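Local coordinates for protein D-alanyl-lipoteichoic acid synthetase (Streptococcus pneumoniae, PDB 3BMA) that probably takes part in the D-alanylation of lipoteichoic acid during cell-wall biogenesis, as a membrane-associated member of the DltD family with an SGNH-hydrolase-like fold, at residues Q86-Q91 with Q123-D128; N114-A119 with L151-N156; T131-H136 with Y145-L150; T283-S286 with N291-F294. The protein carries 1 engineered substitution. All coordinates share one frame; numbering follows the deposited sequence.

Contact 1. Residues Q86-Q91 with Q123-D128; sequences QYFGMQ and QYFNGD
F88 on helix 83-90 offers one face of its ring to the edge of F125, and this T-shaped pair makes the whole contact between the two segments. The ring centroids are 5.1 Å apart and the planes stand at 69°. F125 leads with the CD1-CE1 side of its ring: CE1 lies over the F88 face, displaced toward the rim, and comes closest to F88 CG at 3.7 Å. The F88 CB methylene sits in the plane of the F125 ring at its edge, with F125 CD1 3.9 Å from F88 CB, so the approach favours the root of the F88 ring over its far end. F125 reaches across because its CG is anti to the backbone N (chi1 -174°), which carries the ring from the link between two helices toward helix 83-90. The opposite face of F88 is overlapped near its rim by CD2 of the preceding Y87, which leaves F88 between two aromatic residues. Beside it, the Q91 side chain folds back along helix 83-90: Q91 NE2 donates to Y87 O at 3.1 Å, from above the carbonyl plane, and the same NE2 lies over a face of the Y87 ring. Past F125 the chain re-enters a helix at once, with N126 as N-cap, its OD1 accepting from Q129 N. Both phenylalanines are buried. F88 also meets F133 of helix 127-136 edge-to-face, F125 lies against F121 of helix 118-124, and L150 of helix 141-153 touches both rings, so the pair sits where four helices converge, while M90 of helix 83-90 packs against F285 of helix 274-287.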
loop_
_atom_site.group_PDB
_atom_site.type_symbol
_atom_site.label_atom_id
_atom_site.label_comp_id
_atom_site.label_asym_id
_atom_site.label_seq_id
_atom_site.Cartn_x
_atom_site.Cartn_y
_atom_site.Cartn_z
ATOM N N GLN C 86 22.858 20.350 -10.670
ATOM C CA GLN C 86 22.149 20.527 -11.938
ATOM C C GLN C 86 21.444 19.247 -12.357
ATOM O O GLN C 86 20.277 19.284 -12.736
ATOM C CB GLN C 86 23.084 21.025 -13.055
ATOM C CG GLN C 86 23.695 22.428 -12.848
ATOM C CD GLN C 86 22.686 23.572 -12.853
ATOM O OE1 GLN C 86 21.502 23.387 -13.127
ATOM N NE2 GLN C 86 23.164 24.771 -12.542
ATOM N N TYR C 87 22.152 18.122 -12.257
ATOM C CA TYR C 87 21.585 16.808 -12.554
ATOM C C TYR C 87 20.290 16.546 -11.799
ATOM O O TYR C 87 19.298 16.121 -12.394
ATOM C CB TYR C 87 22.588 15.691 -12.261
ATOM C CG TYR C 87 22.053 14.315 -12.586
ATOM C CD1 TYR C 87 21.889 13.911 -13.910
ATOM C CD2 TYR C 87 21.698 13.422 -11.575
ATOM C CE1 TYR C 87 21.401 12.656 -14.222
ATOM C CE2 TYR C 87 21.193 12.162 -11.879
ATOM C CZ TYR C 87 21.051 11.788 -13.205
ATOM O OH TYR C 87 20.563 10.542 -13.526
ATOM N N PHE C 88 20.301 16.812 -10.495
ATOM C CA PHE C 88 19.131 16.574 -9.653
ATOM C C PHE C 88 17.994 17.546 -9.948
ATOM O O PHE C 88 16.825 17.164 -9.920
ATOM C CB PHE C 88 19.515 16.579 -8.170
ATOM C CG PHE C 88 20.283 15.357 -7.748
ATOM C CD1 PHE C 88 19.747 14.088 -7.934
ATOM C CD2 PHE C 88 21.537 15.471 -7.163
ATOM C CE1 PHE C 88 20.456 12.958 -7.563
ATOM C CE2 PHE C 88 22.246 14.344 -6.782
ATOM C CZ PHE C 88 21.704 13.088 -6.982
ATOM N N GLY C 89 18.343 18.793 -10.250
ATOM C CA GLY C 89 17.366 19.794 -10.682
ATOM C C GLY C 89 16.670 19.427 -11.983
ATOM O O GLY C 89 15.490 19.734 -12.157
ATOM N N MET C 90 17.404 18.771 -12.889
ATOM C CA MET C 90 16.878 18.326 -14.192
ATOM C C MET C 90 15.778 17.278 -14.042
ATOM O O MET C 90 14.831 17.274 -14.820
ATOM C CB MET C 90 17.992 17.764 -15.088
ATOM C CG MET C 90 18.933 18.799 -15.708
ATOM S SD MET C 90 20.292 18.069 -16.666
ATOM C CE MET C 90 21.521 19.343 -16.451
ATOM N N GLN C 91 15.907 16.413 -13.029
ATOM C CA GLN C 91 14.947 15.333 -12.736
ATOM C C GLN C 91 13.510 15.817 -12.506
ATOM O O GLN C 91 12.564 15.044 -12.641
ATOM C CB GLN C 91 15.405 14.511 -11.521
ATOM C CG GLN C 91 16.841 13.980 -11.578
ATOM C CD GLN C 91 17.118 13.128 -12.801
ATOM O OE1 GLN C 91 16.364 12.211 -13.126
ATOM N NE2 GLN C 91 18.210 13.433 -13.491
ATOM N N GLN C 123 21.421 23.523 0.019
ATOM C CA GLN C 123 20.454 24.580 -0.195
ATOM C C GLN C 123 19.586 24.357 -1.429
ATOM O O GLN C 123 18.441 24.809 -1.466
ATOM C CB GLN C 123 21.169 25.929 -0.283
ATOM C CG GLN C 123 21.967 26.285 0.968
ATOM C CD GLN C 123 22.662 27.634 0.862
ATOM O OE1 GLN C 123 22.032 28.653 0.567
ATOM N NE2 GLN C 123 23.968 27.646 1.111
ATOM N N TYR C 124 20.117 23.650 -2.425
ATOM C CA TYR C 124 19.448 23.545 -3.725
ATOM C C TYR C 124 18.842 22.162 -3.994
ATOM O O TYR C 124 18.167 21.957 -5.003
ATOM C CB TYR C 124 20.393 23.972 -4.863
ATOM C CG TYR C 124 21.268 25.177 -4.541
ATOM C CD1 TYR C 124 20.709 26.384 -4.112
ATOM C CD2 TYR C 124 22.653 25.109 -4.682
ATOM C CE1 TYR C 124 21.509 27.479 -3.809
ATOM C CE2 TYR C 124 23.463 26.202 -4.391
ATOM C CZ TYR C 124 22.885 27.382 -3.951
ATOM O OH TYR C 124 23.681 28.471 -3.659
ATOM N N PHE C 125 19.083 21.224 -3.083
ATOM C CA PHE C 125 18.505 19.888 -3.166
ATOM C C PHE C 125 17.324 19.786 -2.199
ATOM O O PHE C 125 17.496 19.915 -0.982
ATOM C CB PHE C 125 19.573 18.838 -2.845
ATOM C CG PHE C 125 19.119 17.413 -3.035
ATOM C CD1 PHE C 125 19.032 16.858 -4.304
ATOM C CD2 PHE C 125 18.806 16.621 -1.942
ATOM C CE1 PHE C 125 18.623 15.545 -4.483
ATOM C CE2 PHE C 125 18.400 15.301 -2.107
ATOM C CZ PHE C 125 18.306 14.762 -3.382
ATOM N N ASN C 126 16.125 19.583 -2.742
ATOM C CA ASN C 126 14.941 19.348 -1.917
ATOM C C ASN C 126 14.455 17.900 -2.015
ATOM O O ASN C 126 15.042 17.103 -2.745
ATOM C CB ASN C 126 13.818 20.356 -2.239
ATOM C CG ASN C 126 13.295 20.247 -3.667
ATOM O OD1 ASN C 126 13.598 19.303 -4.398
ATOM N ND2 ASN C 126 12.482 21.220 -4.064
ATOM N N GLY C 127 13.381 17.582 -1.292
ATOM C CA GLY C 127 12.766 16.253 -1.320
ATOM C C GLY C 127 12.057 15.891 -2.609
ATOM O O GLY C 127 11.893 14.712 -2.927
ATOM N N ASP C 128 11.631 16.909 -3.354
ATOM C CA ASP C 128 11.017 16.701 -4.665
ATOM C C ASP C 128 12.053 16.193 -5.666
ATOM O O ASP C 128 11.725 15.381 -6.527
ATOM C CB ASP C 128 10.339 17.987 -5.160
ATOM C CG ASP C 128 9.627 17.806 -6.490
ATOM O OD1 ASP C 128 9.060 16.721 -6.758
ATOM O OD2 ASP C 128 9.635 18.766 -7.276
#

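Contact 2. Residues N114-A119 with L151-N156; sequences NGYDPA and LQQFPN
The terminal amide of Q153 hydrogen-bonds Y116 and P118, one bond to each. The first runs from Y116 OH to Q153 OE1 at 2.7 Å, with the hydroxyl 19° off the carbonyl plane. Because the hydroxyl bonds it, OE1 lies at the edge of the Y116 ring, near its plane, and ring and amide planes are 28° apart. In the second, Q153 NE2 donates an N-H to P118 O at 2.9 Å, and that oxygen lies close to the plane of the amide. Acceptor and donor ends are thus both engaged, which fixes the flip of the amide. A bend at chi2 (76°) turns the amide of Q153 across toward the 114-119 segment.

The remaining close contacts are apolar groups around the amide. P118 CB lies 3.6 Å from Q153 OE1, and Q153 CG rests over the centre of the F154 ring. F154 in turn meets F193 and F197 of the second subunit.

D117 is the N-cap of helix 118-124. Here a glutamine in the last turn of helix 141-153 bonds a first-turn carbonyl of helix 118-124 and the tyrosine just before that helix, a polar helix-to-helix-start contact at the protein surface.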
loop_
_atom_site.group_PDB
_atom_site.type_symbol
_atom_site.label_atom_id
_atom_site.label_comp_id
_atom_site.label_asym_id
_atom_site.label_seq_id
_atom_site.Cartn_x
_atom_site.Cartn_y
_atom_site.Cartn_z
ATOM N N ASN C 114 38.634 18.482 -4.194
ATOM C CA ASN C 114 37.534 18.076 -3.325
ATOM C C ASN C 114 36.169 18.206 -4.001
ATOM O O ASN C 114 35.184 17.633 -3.536
ATOM C CB ASN C 114 37.581 18.864 -2.013
ATOM C CG ASN C 114 38.861 18.608 -1.229
ATOM O OD1 ASN C 114 39.348 17.474 -1.166
ATOM N ND2 ASN C 114 39.415 19.662 -0.630
ATOM N N GLY C 115 36.126 18.948 -5.104
ATOM C CA GLY C 115 34.903 19.116 -5.878
ATOM C C GLY C 115 33.984 20.159 -5.277
ATOM O O GLY C 115 34.453 21.167 -4.744
ATOM N N TYR C 116 32.677 19.910 -5.366
ATOM C CA TYR C 116 31.667 20.882 -4.939
ATOM C C TYR C 116 31.618 21.028 -3.415
ATOM O O TYR C 116 32.000 20.113 -2.676
ATOM C CB TYR C 116 30.273 20.523 -5.498
ATOM C CG TYR C 116 29.599 19.367 -4.787
ATOM C CD1 TYR C 116 29.788 18.054 -5.212
ATOM C CD2 TYR C 116 28.783 19.584 -3.677
ATOM C CE1 TYR C 116 29.185 16.993 -4.549
ATOM C CE2 TYR C 116 28.191 18.532 -3.015
ATOM C CZ TYR C 116 28.388 17.240 -3.452
ATOM O OH TYR C 116 27.782 16.198 -2.791
ATOM N N ASP C 117 31.125 22.184 -2.978
ATOM C CA ASP C 117 30.950 22.530 -1.574
ATOM C C ASP C 117 29.642 21.936 -1.049
ATOM O O ASP C 117 28.561 22.341 -1.494
ATOM C CB ASP C 117 30.941 24.061 -1.441
ATOM C CG ASP C 117 30.819 24.547 -0.004
ATOM O OD1 ASP C 117 31.170 23.811 0.943
ATOM O OD2 ASP C 117 30.375 25.700 0.169
ATOM N N PRO C 118 29.737 20.980 -0.096
ATOM C CA PRO C 118 28.577 20.302 0.495
ATOM C C PRO C 118 27.582 21.243 1.181
ATOM O O PRO C 118 26.387 20.970 1.168
ATOM C CB PRO C 118 29.211 19.363 1.524
ATOM C CG PRO C 118 30.600 19.148 1.032
ATOM C CD PRO C 118 30.996 20.479 0.483
ATOM N N ALA C 119 28.076 22.334 1.763
ATOM C CA ALA C 119 27.227 23.354 2.378
ATOM C C ALA C 119 26.387 24.102 1.349
ATOM O O ALA C 119 25.272 24.527 1.648
ATOM C CB ALA C 119 28.076 24.338 3.195
ATOM N N LEU C 151 24.813 9.609 -0.816
ATOM C CA LEU C 151 25.173 9.033 0.483
ATOM C C LEU C 151 26.485 9.584 1.043
ATOM O O LEU C 151 26.729 9.501 2.245
ATOM C CB LEU C 151 25.230 7.506 0.400
ATOM C CG LEU C 151 23.895 6.773 0.233
ATOM C CD1 LEU C 151 24.116 5.395 -0.347
ATOM C CD2 LEU C 151 23.126 6.685 1.547
ATOM N N GLN C 152 27.332 10.126 0.169
ATOM C CA GLN C 152 28.520 10.854 0.601
ATOM C C GLN C 152 28.111 12.211 1.168
ATOM O O GLN C 152 28.659 12.661 2.175
ATOM C CB GLN C 152 29.492 11.047 -0.563
ATOM C CG GLN C 152 30.378 9.847 -0.856
ATOM C CD GLN C 152 31.121 9.963 -2.178
ATOM O OE1 GLN C 152 31.236 11.047 -2.750
ATOM N NE2 GLN C 152 31.627 8.837 -2.670
ATOM N N GLN C 153 27.139 12.844 0.510
ATOM C CA GLN C 153 26.626 14.161 0.890
ATOM C C GLN C 153 25.762 14.080 2.143
ATOM O O GLN C 153 26.002 14.794 3.113
ATOM C CB GLN C 153 25.819 14.760 -0.268
ATOM C CG GLN C 153 25.040 16.024 0.072
ATOM C CD GLN C 153 25.910 17.256 0.164
ATOM O OE1 GLN C 153 26.955 17.341 -0.472
ATOM N NE2 GLN C 153 25.482 18.218 0.958
ATOM N N PHE C 154 24.746 13.222 2.100
ATOM C CA PHE C 154 23.868 12.994 3.240
ATOM C C PHE C 154 23.956 11.531 3.665
ATOM O O PHE C 154 23.194 10.703 3.157
ATOM C CB PHE C 154 22.410 13.291 2.888
ATOM C CG PHE C 154 22.167 14.633 2.252
ATOM C CD1 PHE C 154 21.664 14.712 0.955
ATOM C CD2 PHE C 154 22.384 15.810 2.957
ATOM C CE1 PHE C 154 21.404 15.941 0.366
ATOM C CE2 PHE C 154 22.128 17.049 2.371
ATOM C CZ PHE C 154 21.638 17.114 1.076
ATOM N N PRO C 155 24.867 11.204 4.604
ATOM C CA PRO C 155 24.990 9.826 5.107
ATOM C C PRO C 155 23.694 9.283 5.722
ATOM O O PRO C 155 23.412 8.089 5.606
ATOM C CB PRO C 155 26.093 9.934 6.165
ATOM C CG PRO C 155 26.864 11.150 5.786
ATOM C CD PRO C 155 25.845 12.103 5.243
ATOM N N ASN C 156 22.917 10.161 6.355
ATOM C CA ASN C 156 21.587 9.812 6.848
ATOM C C ASN C 156 20.481 10.499 6.041
ATOM O O ASN C 156 19.685 11.266 6.583
ATOM C CB ASN C 156 21.461 10.133 8.343
ATOM C CG ASN C 156 22.171 9.119 9.222
ATOM O OD1 ASN C 156 22.313 7.949 8.862
ATOM N ND2 ASN C 156 22.610 9.564 10.393
#

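Contact 3. Residues T131-H136 with Y145-L150; sequences TSFLKH and YAATRL
F133 reaches from helix 127-136 to three residues of helix 141-153 and accounts for every contact between the two segments. The closest approach is F133 CE2 to A146 CB at 3.7 Å. The tip of the ring also lies 3.9 Å from the backbone through F133 CZ and A147 N, while A147 CB stands at 4.4 Å from F133 CZ. Nearer the root of the ring, F133 CD1 meets L150 CD1 at 4.3 Å, a looser touch. All three neighbours approach the ring obliquely.

The next shell explains the reach. F133 CG is anti to the backbone N (chi1 167°), carrying the ring across to a helix whose axis comes no closer than 11.9 Å. The small A146 and A147 admit its tip to the helix surface, and L150, one turn beyond A146, flanks it. Independently of the ring, H136 ND1 and the backbone N of the same residue both donate to S132 O, from opposite faces of its carbonyl plane, tying the imidazole to the last turn.

Farther out, R149 NH2 forms a salt bridge with D277, and Y145 OH hydrogen-bonds the same carboxylate, joining helix 141-153 to helix 274-287. The two segments run nearly antiparallel, at 154°; helix 160-167 also packs on F133 through L166, and helix 83-90 meets A146 through Y87.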
loop_
_atom_site.group_PDB
_atom_site.type_symbol
_atom_site.label_atom_id
_atom_site.label_comp_id
_atom_site.label_asym_id
_atom_site.label_seq_id
_atom_site.Cartn_x
_atom_site.Cartn_y
_atom_site.Cartn_z
ATOM N N THR C 131 12.787 12.309 -4.773
ATOM C CA THR C 131 11.755 11.397 -5.274
ATOM C C THR C 131 11.690 11.334 -6.801
ATOM O O THR C 131 11.385 10.278 -7.358
ATOM C CB THR C 131 10.361 11.713 -4.689
ATOM O OG1 THR C 131 10.123 13.127 -4.718
ATOM C CG2 THR C 131 10.247 11.207 -3.263
ATOM N N SER C 132 11.985 12.460 -7.459
ATOM C CA SER C 132 12.108 12.530 -8.924
ATOM C C SER C 132 13.277 11.700 -9.433
ATOM O O SER C 132 13.179 11.056 -10.483
ATOM C CB SER C 132 12.308 13.972 -9.385
ATOM O OG SER C 132 11.195 14.771 -9.045
ATOM N N PHE C 133 14.381 11.737 -8.690
ATOM C CA PHE C 133 15.549 10.913 -8.984
ATOM C C PHE C 133 15.214 9.425 -8.893
ATOM O O PHE C 133 15.536 8.669 -9.803
ATOM C CB PHE C 133 16.719 11.277 -8.058
ATOM C CG PHE C 133 17.848 10.279 -8.071
ATOM C CD1 PHE C 133 18.128 9.515 -6.940
ATOM C CD2 PHE C 133 18.637 10.108 -9.208
ATOM C CE1 PHE C 133 19.165 8.594 -6.947
ATOM C CE2 PHE C 133 19.679 9.187 -9.221
ATOM C CZ PHE C 133 19.942 8.430 -8.089
ATOM N N LEU C 134 14.552 9.019 -7.812
ATOM C CA LEU C 134 14.203 7.607 -7.591
ATOM C C LEU C 134 13.130 7.106 -8.562
ATOM O O LEU C 134 13.089 5.920 -8.878
ATOM C CB LEU C 134 13.754 7.369 -6.142
ATOM C CG LEU C 134 14.723 7.636 -4.983
ATOM C CD1 LEU C 134 13.970 7.726 -3.665
ATOM C CD2 LEU C 134 15.806 6.574 -4.896
ATOM N N LYS C 135 12.268 8.009 -9.028
ATOM C CA LYS C 135 11.240 7.658 -10.005
ATOM C C LYS C 135 11.825 7.461 -11.403
ATOM O O LYS C 135 11.478 6.501 -12.098
ATOM C CB LYS C 135 10.138 8.722 -10.049
ATOM C CG LYS C 135 8.894 8.289 -10.816
ATOM C CD LYS C 135 8.063 9.489 -11.239
ATOM C CE LYS C 135 7.000 9.092 -12.253
ATOM N NZ LYS C 135 6.155 10.250 -12.664
ATOM N N HIS C 136 12.715 8.368 -11.806
ATOM C CA HIS C 136 13.214 8.400 -13.182
ATOM C C HIS C 136 14.526 7.661 -13.409
ATOM O O HIS C 136 15.015 7.620 -14.538
ATOM C CB HIS C 136 13.335 9.843 -13.675
ATOM C CG HIS C 136 12.019 10.543 -13.784
ATOM N ND1 HIS C 136 11.610 11.498 -12.880
ATOM C CD2 HIS C 136 11.004 10.400 -14.668
ATOM C CE1 HIS C 136 10.403 11.922 -13.209
ATOM N NE2 HIS C 136 10.014 11.274 -14.292
ATOM N N TYR C 145 25.972 5.783 -9.651
ATOM C CA TYR C 145 26.944 6.809 -9.296
ATOM C C TYR C 145 26.309 7.952 -8.495
ATOM O O TYR C 145 26.882 8.412 -7.504
ATOM C CB TYR C 145 27.693 7.348 -10.537
ATOM C CG TYR C 145 28.609 8.499 -10.191
ATOM C CD1 TYR C 145 29.833 8.275 -9.563
ATOM C CD2 TYR C 145 28.228 9.818 -10.442
ATOM C CE1 TYR C 145 30.659 9.332 -9.216
ATOM C CE2 TYR C 145 29.044 10.877 -10.100
ATOM C CZ TYR C 145 30.252 10.630 -9.485
ATOM O OH TYR C 145 31.057 11.689 -9.134
ATOM N N ALA C 146 25.136 8.404 -8.929
ATOM C CA ALA C 146 24.455 9.540 -8.300
ATOM C C ALA C 146 23.941 9.211 -6.901
ATOM O O ALA C 146 23.878 10.091 -6.038
ATOM C CB ALA C 146 23.318 10.040 -9.183
ATOM N N ALA C 147 23.574 7.945 -6.690
ATOM C CA ALA C 147 23.172 7.454 -5.374
ATOM C C ALA C 147 24.352 7.461 -4.424
ATOM O O ALA C 147 24.207 7.813 -3.252
ATOM C CB ALA C 147 22.597 6.054 -5.481
ATOM N N THR C 148 25.513 7.059 -4.944
ATOM C CA THR C 148 26.771 7.035 -4.198
ATOM C C THR C 148 27.146 8.443 -3.747
ATOM O O THR C 148 27.512 8.648 -2.591
ATOM C CB THR C 148 27.909 6.429 -5.053
ATOM O OG1 THR C 148 27.499 5.151 -5.554
ATOM C CG2 THR C 148 29.190 6.263 -4.244
ATOM N N ARG C 149 27.029 9.407 -4.657
ATOM C CA ARG C 149 27.310 10.806 -4.341
ATOM C C ARG C 149 26.341 11.385 -3.318
ATOM O O ARG C 149 26.727 12.242 -2.527
ATOM C CB ARG C 149 27.314 11.663 -5.608
ATOM C CG ARG C 149 28.466 11.362 -6.538
ATOM C CD ARG C 149 29.789 11.822 -5.962
ATOM N NE ARG C 149 30.097 13.196 -6.336
ATOM C CZ ARG C 149 31.043 13.930 -5.760
ATOM N NH1 ARG C 149 31.774 13.427 -4.774
ATOM N NH2 ARG C 149 31.261 15.170 -6.171
ATOM N N LEU C 150 25.096 10.907 -3.333
ATOM C CA LEU C 150 24.082 11.334 -2.365
ATOM C C LEU C 150 24.380 10.861 -0.945
ATOM O O LEU C 150 24.235 11.626 0.007
ATOM C CB LEU C 150 22.682 10.880 -2.789
ATOM C CG LEU C 150 21.761 11.914 -3.439
ATOM C CD1 LEU C 150 20.424 11.271 -3.745
ATOM C CD2 LEU C 150 21.570 13.128 -2.553
#

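Contact 4. Residues T283-S286 with N291-F294; sequences TQFS and NPIF
F285 drives its ring edge from helix 274-287 into the start of strand 291-296, where it packs closely against P292 and less closely against F294. The tight part is the proline: F285 CD2 lies 3.6 Å from P292 CG, and F285 CE2 stands 3.7 Å from P292 CB. The same two ring carbons therefore ride along the CB-CG side of the pyrrolidine ring, which they meet obliquely.

The F294 contact is slacker. F294 CE1 lies in the plane of the F285 ring at its edge, 3.9 Å from F285 CE2, and F294 CZ is at about the same distance from that atom. F294 gets there because its CG lies anti to the carbonyl carbon (chi1 -59°), bringing the end of the ring back toward the helix. P292 and F294 are two apart on the strand and so present their rings to F285 together. The three rings are buried; the more open side of the contact is on the helix, at the partly exposed S286. No hydrogen bond links the two segments.

V102 of strand 101-105 touches both F285 and P292. Helix 274-287 returns here through a short turn into an inner strand of the parallel sheet, with an aromatic residue packed on that strand. This is the last helix-to-strand step of the long helical connection from strand 101-105 to its parallel neighbour 291-296, consistent with an SGNH-hydrolase-like alpha/beta fold.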
loop_
_atom_site.group_PDB
_atom_site.type_symbol
_atom_site.label_atom_id
_atom_site.label_comp_id
_atom_site.label_asym_id
_atom_site.label_seq_id
_atom_site.Cartn_x
_atom_site.Cartn_y
_atom_site.Cartn_z
ATOM N N THR C 283 24.969 12.389 -19.736
ATOM C CA THR C 283 24.097 11.218 -19.885
ATOM C C THR C 283 22.631 11.628 -19.968
ATOM O O THR C 283 21.888 11.114 -20.809
ATOM C CB THR C 283 24.288 10.214 -18.726
ATOM O OG1 THR C 283 25.677 9.894 -18.600
ATOM C CG2 THR C 283 23.511 8.932 -18.974
ATOM N N GLN C 284 22.227 12.565 -19.110
ATOM C CA GLN C 284 20.865 13.090 -19.131
ATOM C C GLN C 284 20.575 13.838 -20.433
ATOM O O GLN C 284 19.482 13.720 -20.990
ATOM C CB GLN C 284 20.593 13.986 -17.918
ATOM C CG GLN C 284 19.105 14.199 -17.647
ATOM C CD GLN C 284 18.338 12.886 -17.569
ATOM O OE1 GLN C 284 18.596 12.050 -16.700
ATOM N NE2 GLN C 284 17.393 12.699 -18.481
ATOM N N PHE C 285 21.570 14.581 -20.916
ATOM C CA PHE C 285 21.485 15.280 -22.200
ATOM C C PHE C 285 21.308 14.315 -23.377
ATOM O O PHE C 285 20.597 14.619 -24.333
ATOM C CB PHE C 285 22.724 16.156 -22.425
ATOM C CG PHE C 285 22.728 17.445 -21.633
ATOM C CD1 PHE C 285 21.626 17.832 -20.864
ATOM C CD2 PHE C 285 23.829 18.296 -21.692
ATOM C CE1 PHE C 285 21.632 19.034 -20.159
ATOM C CE2 PHE C 285 23.843 19.502 -20.990
ATOM C CZ PHE C 285 22.748 19.867 -20.218
ATOM N N SER C 286 21.951 13.154 -23.289
ATOM C CA SER C 286 21.844 12.121 -24.311
ATOM C C SER C 286 20.489 11.418 -24.288
ATOM O O SER C 286 19.894 11.179 -25.341
ATOM C CB SER C 286 22.981 11.105 -24.155
ATOM O OG SER C 286 22.873 10.046 -25.092
ATOM N N ASN C 291 20.164 19.570 -27.063
ATOM C CA ASN C 291 21.280 20.116 -27.827
ATOM C C ASN C 291 21.884 21.291 -27.066
ATOM O O ASN C 291 21.431 22.426 -27.203
ATOM C CB ASN C 291 20.820 20.538 -29.228
ATOM C CG ASN C 291 21.975 20.905 -30.151
ATOM O OD1 ASN C 291 23.132 20.538 -29.916
ATOM N ND2 ASN C 291 21.659 21.629 -31.217
ATOM N N PRO C 292 22.910 21.014 -26.247
ATOM C CA PRO C 292 23.522 22.026 -25.406
ATOM C C PRO C 292 24.642 22.795 -26.095
ATOM O O PRO C 292 25.365 22.238 -26.929
ATOM C CB PRO C 292 24.108 21.200 -24.259
ATOM C CG PRO C 292 24.394 19.874 -24.859
ATOM C CD PRO C 292 23.545 19.696 -26.065
ATOM N N ILE C 293 24.769 24.075 -25.756
ATOM C CA ILE C 293 26.005 24.798 -26.027
ATOM C C ILE C 293 26.747 25.008 -24.707
ATOM O O ILE C 293 26.196 25.556 -23.755
ATOM C CB ILE C 293 25.792 26.120 -26.833
ATOM C CG1 ILE C 293 27.143 26.761 -27.182
ATOM C CG2 ILE C 293 24.857 27.096 -26.108
ATOM C CD1 ILE C 293 27.106 27.685 -28.395
ATOM N N PHE C 294 27.984 24.526 -24.649
ATOM C CA PHE C 294 28.813 24.656 -23.451
ATOM C C PHE C 294 29.674 25.915 -23.470
ATOM O O PHE C 294 30.211 26.304 -24.510
ATOM C CB PHE C 294 29.676 23.410 -23.250
ATOM C CG PHE C 294 28.876 22.146 -23.107
ATOM C CD1 PHE C 294 28.267 21.825 -21.894
ATOM C CD2 PHE C 294 28.702 21.290 -24.189
ATOM C CE1 PHE C 294 27.522 20.666 -21.752
ATOM C CE2 PHE C 294 27.951 20.126 -24.060
ATOM C CZ PHE C 294 27.362 19.813 -22.840
#

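From the N terminus, helix 83-90 comes first, and contact 1 closes a loop from it over strand 101-105 and helix 118-124 to the start of helix 127-136. Contact 2 opens within that loop, at 114-119, and closes beyond it at 151-156, so the two cross. Contact 3, between consecutive helices, lies wholly within the span of contact 2 and follows contact 1 in series. Contacts 1, 2 and 3 touch one another: F125 meets F154, F88 and F125 meet L150, and Y116 meets R149. Contact 4 closes a short turn much later; M90 against F285 ties the helical cluster to helix 274-287, which contact 4 fastens to strand 291-296 of the sheet.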